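PDB 4OO3: hypothetical protein from Parabacteroides merdae, which is probably an NAD(P)-dependent oxidoreductase, pairing a Rossmann-type nucleotide-binding domain with a sheet-rich C-terminal domain, though its substrate is not known. Local coordinates for residues L207-G215 against K275-C286. Numbering follows the deposited sequence.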
loop_
_atom_site.group_PDB
_atom_site.type_symbol
_atom_site.label_atom_id
_atom_site.label_comp_id
_atom_site.label_asym_id
_atom_site.label_seq_id
_atom_site.Cartn_x
_atom_site.Cartn_y
_atom_site.Cartn_z
ATOM N N LEU A 207 -2.821 4.946 -16.675
ATOM C CA LEU A 207 -1.685 5.705 -17.179
ATOM C C LEU A 207 -1.958 7.216 -17.240
ATOM O O LEU A 207 -1.092 7.991 -17.659
ATOM C CB LEU A 207 -1.288 5.153 -18.548
ATOM C CG LEU A 207 -0.834 3.687 -18.505
ATOM C CD1 LEU A 207 -0.608 3.148 -19.907
ATOM C CD2 LEU A 207 0.440 3.535 -17.692
ATOM N N ASP A 208 -3.159 7.626 -16.826
ATOM C CA ASP A 208 -3.500 9.038 -16.654
ATOM C C ASP A 208 -3.276 9.403 -15.189
ATOM O O ASP A 208 -4.050 9.002 -14.310
ATOM C CB ASP A 208 -4.957 9.288 -17.055
ATOM C CG ASP A 208 -5.359 10.764 -16.988
ATOM O OD1 ASP A 208 -4.524 11.634 -16.646
ATOM O OD2 ASP A 208 -6.536 11.050 -17.282
ATOM N N VAL A 209 -2.218 10.167 -14.928
ATOM C CA VAL A 209 -1.849 10.530 -13.554
ATOM C C VAL A 209 -2.889 11.406 -12.850
ATOM O O VAL A 209 -2.837 11.552 -11.632
ATOM C CB VAL A 209 -0.459 11.220 -13.473
ATOM C CG1 VAL A 209 0.634 10.283 -13.981
ATOM C CG2 VAL A 209 -0.435 12.557 -14.218
ATOM N N ASN A 210 -3.824 11.986 -13.604
ATOM C CA ASN A 210 -4.938 12.721 -12.999
ATOM C C ASN A 210 -5.981 11.790 -12.375
ATOM O O ASN A 210 -6.749 12.189 -11.508
ATOM C CB ASN A 210 -5.621 13.622 -14.030
ATOM C CG ASN A 210 -4.725 14.752 -14.517
ATOM O OD1 ASN A 210 -4.704 15.066 -15.703
ATOM N ND2 ASN A 210 -3.992 15.369 -13.606
ATOM N N GLN A 211 -6.013 10.547 -12.829
ATOM C CA GLN A 211 -7.000 9.599 -12.360
ATOM C C GLN A 211 -6.394 8.524 -11.467
ATOM O O GLN A 211 -7.010 8.104 -10.483
ATOM C CB GLN A 211 -7.685 8.977 -13.561
ATOM C CG GLN A 211 -8.355 10.008 -14.453
ATOM C CD GLN A 211 -9.262 9.368 -15.474
ATOM O OE1 GLN A 211 -10.291 8.798 -15.120
ATOM N NE2 GLN A 211 -8.884 9.443 -16.747
ATOM N N GLN A 212 -5.189 8.077 -11.813
ATOM C CA GLN A 212 -4.488 7.092 -11.010
ATOM C C GLN A 212 -3.740 7.769 -9.864
ATOM O O GLN A 212 -3.580 7.185 -8.801
ATOM C CB GLN A 212 -3.525 6.292 -11.894
ATOM C CG GLN A 212 -2.657 5.279 -11.166
ATOM C CD GLN A 212 -3.446 4.236 -10.390
ATOM O OE1 GLN A 212 -4.554 3.852 -10.772
ATOM N NE2 GLN A 212 -2.861 3.757 -9.303
ATOM N N GLY A 213 -3.308 9.007 -10.082
ATOM C CA GLY A 213 -2.352 9.672 -9.200
ATOM C C GLY A 213 -0.947 9.557 -9.768
ATOM O O GLY A 213 -0.648 8.634 -10.530
ATOM N N GLU A 214 -0.078 10.495 -9.413
ATOM C CA GLU A 214 1.306 10.441 -9.877
ATOM C C GLU A 214 2.058 9.332 -9.157
ATOM O O GLU A 214 1.655 8.896 -8.085
ATOM C CB GLU A 214 2.014 11.780 -9.651
ATOM C CG GLU A 214 1.446 12.928 -10.476
ATOM C CD GLU A 214 2.508 13.783 -11.162
ATOM O OE1 GLU A 214 3.726 13.540 -10.970
ATOM O OE2 GLU A 214 2.113 14.716 -11.904
ATOM N N GLY A 215 3.168 8.892 -9.734
ATOM C CA GLY A 215 4.000 7.877 -9.079
ATOM C C GLY A 215 4.399 8.255 -7.658
ATOM O O GLY A 215 4.427 7.414 -6.756
ATOM N N LYS A 275 -2.878 14.786 -23.934
ATOM C CA LYS A 275 -2.071 15.793 -23.233
ATOM C C LYS A 275 -0.671 15.281 -22.857
ATOM O O LYS A 275 0.266 16.068 -22.758
ATOM C CB LYS A 275 -2.791 16.281 -21.973
ATOM C CG LYS A 275 -3.053 15.202 -20.926
ATOM C CD LYS A 275 -3.892 15.739 -19.780
ATOM C CE LYS A 275 -4.483 14.614 -18.950
ATOM N NZ LYS A 275 -3.471 13.625 -18.470
ATOM N N ASP A 276 -0.544 13.967 -22.656
ATOM C CA ASP A 276 0.714 13.335 -22.238
ATOM C C ASP A 276 1.494 12.672 -23.379
ATOM O O ASP A 276 2.597 12.176 -23.161
ATOM C CB ASP A 276 0.419 12.285 -21.163
ATOM C CG ASP A 276 -0.224 12.881 -19.933
ATOM O OD1 ASP A 276 0.250 13.943 -19.484
ATOM O OD2 ASP A 276 -1.204 12.295 -19.419
ATOM N N VAL A 277 0.925 12.653 -24.580
ATOM C CA VAL A 277 1.596 12.072 -25.746
ATOM C C VAL A 277 2.461 13.127 -26.440
ATOM O O VAL A 277 2.073 14.292 -26.511
ATOM C CB VAL A 277 0.568 11.505 -26.746
ATOM C CG1 VAL A 277 1.260 10.921 -27.971
ATOM C CG2 VAL A 277 -0.300 10.454 -26.071
ATOM N N GLU A 278 3.627 12.714 -26.944
ATOM C CA GLU A 278 4.534 13.603 -27.685
ATOM C C GLU A 278 4.612 13.224 -29.174
ATOM O O GLU A 278 3.765 13.652 -29.965
ATOM C CB GLU A 278 5.922 13.611 -27.042
ATOM C CG GLU A 278 5.964 14.312 -25.687
ATOM C CD GLU A 278 7.306 14.967 -25.393
ATOM O OE1 GLU A 278 7.857 15.636 -26.295
ATOM O OE2 GLU A 278 7.802 14.828 -24.253
ATOM N N ASN A 279 5.624 12.445 -29.560
ATOM C CA ASN A 279 5.716 11.924 -30.926
ATOM C C ASN A 279 5.253 10.478 -30.927
ATOM O O ASN A 279 6.061 9.551 -31.015
ATOM C CB ASN A 279 7.144 12.042 -31.480
ATOM C CG ASN A 279 7.398 13.372 -32.159
ATOM O OD1 ASN A 279 8.363 14.066 -31.844
ATOM N ND2 ASN A 279 6.531 13.733 -33.099
ATOM N N ASP A 280 3.942 10.300 -30.794
ATOM C CA ASP A 280 3.341 8.975 -30.677
ATOM C C ASP A 280 3.834 8.238 -29.410
ATOM O O ASP A 280 3.592 7.041 -29.249
ATOM C CB ASP A 280 3.646 8.155 -31.947
ATOM C CG ASP A 280 2.470 7.303 -32.413
ATOM O OD1 ASP A 280 1.316 7.545 -31.987
ATOM O OD2 ASP A 280 2.708 6.389 -33.231
ATOM N N THR A 281 4.496 8.969 -28.507
ATOM C CA THR A 281 5.097 8.405 -27.300
ATOM C C THR A 281 4.388 8.939 -26.057
ATOM O O THR A 281 4.380 10.146 -25.817
ATOM C CB THR A 281 6.587 8.782 -27.206
ATOM O OG1 THR A 281 7.253 8.397 -28.412
ATOM C CG2 THR A 281 7.257 8.101 -26.009
ATOM N N LEU A 282 3.800 8.044 -25.269
ATOM C CA LEU A 282 3.102 8.442 -24.046
ATOM C C LEU A 282 4.106 8.587 -22.904
ATOM O O LEU A 282 4.898 7.680 -22.658
ATOM C CB LEU A 282 2.027 7.413 -23.693
ATOM C CG LEU A 282 1.306 7.565 -22.353
ATOM C CD1 LEU A 282 0.522 8.862 -22.317
ATOM C CD2 LEU A 282 0.391 6.379 -22.119
ATOM N N LYS A 283 4.063 9.732 -22.222
ATOM C CA LYS A 283 4.962 10.044 -21.108
ATOM C C LYS A 283 4.161 10.132 -19.817
ATOM O O LYS A 283 3.377 11.066 -19.633
ATOM C CB LYS A 283 5.658 11.383 -21.341
ATOM C CG LYS A 283 6.433 11.470 -22.635
ATOM C CD LYS A 283 7.834 10.908 -22.497
ATOM C CE LYS A 283 8.653 11.191 -23.745
ATOM N NZ LYS A 283 10.057 11.531 -23.397
ATOM N N VAL A 284 4.372 9.170 -18.922
ATOM C CA VAL A 284 3.578 9.046 -17.705
ATOM C C VAL A 284 4.460 9.374 -16.520
ATOM O O VAL A 284 5.530 8.781 -16.379
ATOM C CB VAL A 284 3.048 7.607 -17.549
ATOM C CG1 VAL A 284 2.223 7.450 -16.273
ATOM C CG2 VAL A 284 2.230 7.222 -18.765
ATOM N N TYR A 285 4.012 10.305 -15.673
ATOM C CA TYR A 285 4.734 10.665 -14.445
ATOM C C TYR A 285 4.458 9.664 -13.326
ATOM O O TYR A 285 3.931 10.016 -12.268
ATOM C CB TYR A 285 4.387 12.089 -13.991
ATOM C CG TYR A 285 5.180 13.182 -14.674
ATOM C CD1 TYR A 285 4.730 13.767 -15.861
ATOM C CD2 TYR A 285 6.378 13.643 -14.127
ATOM C CE1 TYR A 285 5.450 14.773 -16.483
ATOM C CE2 TYR A 285 7.106 14.650 -14.741
ATOM C CZ TYR A 285 6.637 15.210 -15.917
ATOM O OH TYR A 285 7.355 16.204 -16.531
ATOM N N CYS A 286 4.845 8.415 -13.576
ATOM C CA CYS A 286 4.656 7.306 -12.643
ATOM C C CYS A 286 5.913 7.024 -11.811
ATOM O O CYS A 286 6.012 5.985 -11.180
ATOM C CB CYS A 286 4.244 6.036 -13.412
ATOM S SG CYS A 286 5.339 5.577 -14.782
HETATM O O HOH W 1 -0.684 10.628 -17.288
#
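Lys275 reaches across to Asp208 and ends in a salt bridge, its NZ 2.9 Å from Asp208 OD1. The two side chains cross at about a right angle, and the ammonium group comes down on OD1 from above the carboxylate plane, 51° out of it. A bend at the last torsion of the lysine (chi4 53°) turns NZ so that it also meets Asp276 OD2 at 2.8 Å; one positive charge thus sits between two carboxylates and probably offsets their mutual repulsion. A water ties the same loops together, donating to Leu207 O and Asp276 OD2 and accepting from Val209 N. Beneath this polar layer the packing is aliphatic: Val209 CG1 lies 4.0 Å from Val284 CG1, and Leu207 CD1 touches Leu282 CD2 while its CB meets Val284 CG2. At the far end Gly215 N gives a nearly straight hydrogen bond, 2.9 Å and 177°, to a lone pair of Tyr285 O. The chain bends there in an inverse gamma turn, closed by a weak bond from Cys286 N to Val284 O. The contact joins the short, weakly bonded helix 209-212 and its flanks to the loop at 275-276 and the start of strand 282-294, next to the edge strand 243-255 of the C-terminal domain's large mixed sheet. Glu214 runs alongside Tyr285, with OE1 3.4 Å from the tyrosine CB; Arg250 engages both, with a salt bridge to that oxygen and a cation-pi contact with the ring. Asp208 itself is the helix N-cap: OD1 takes Asn210 N on the face opposite the lysine, and OD2 receives Gln211 NE2 at 2.9 Å, and the OE1 of the same glutamine accepts from Asn97.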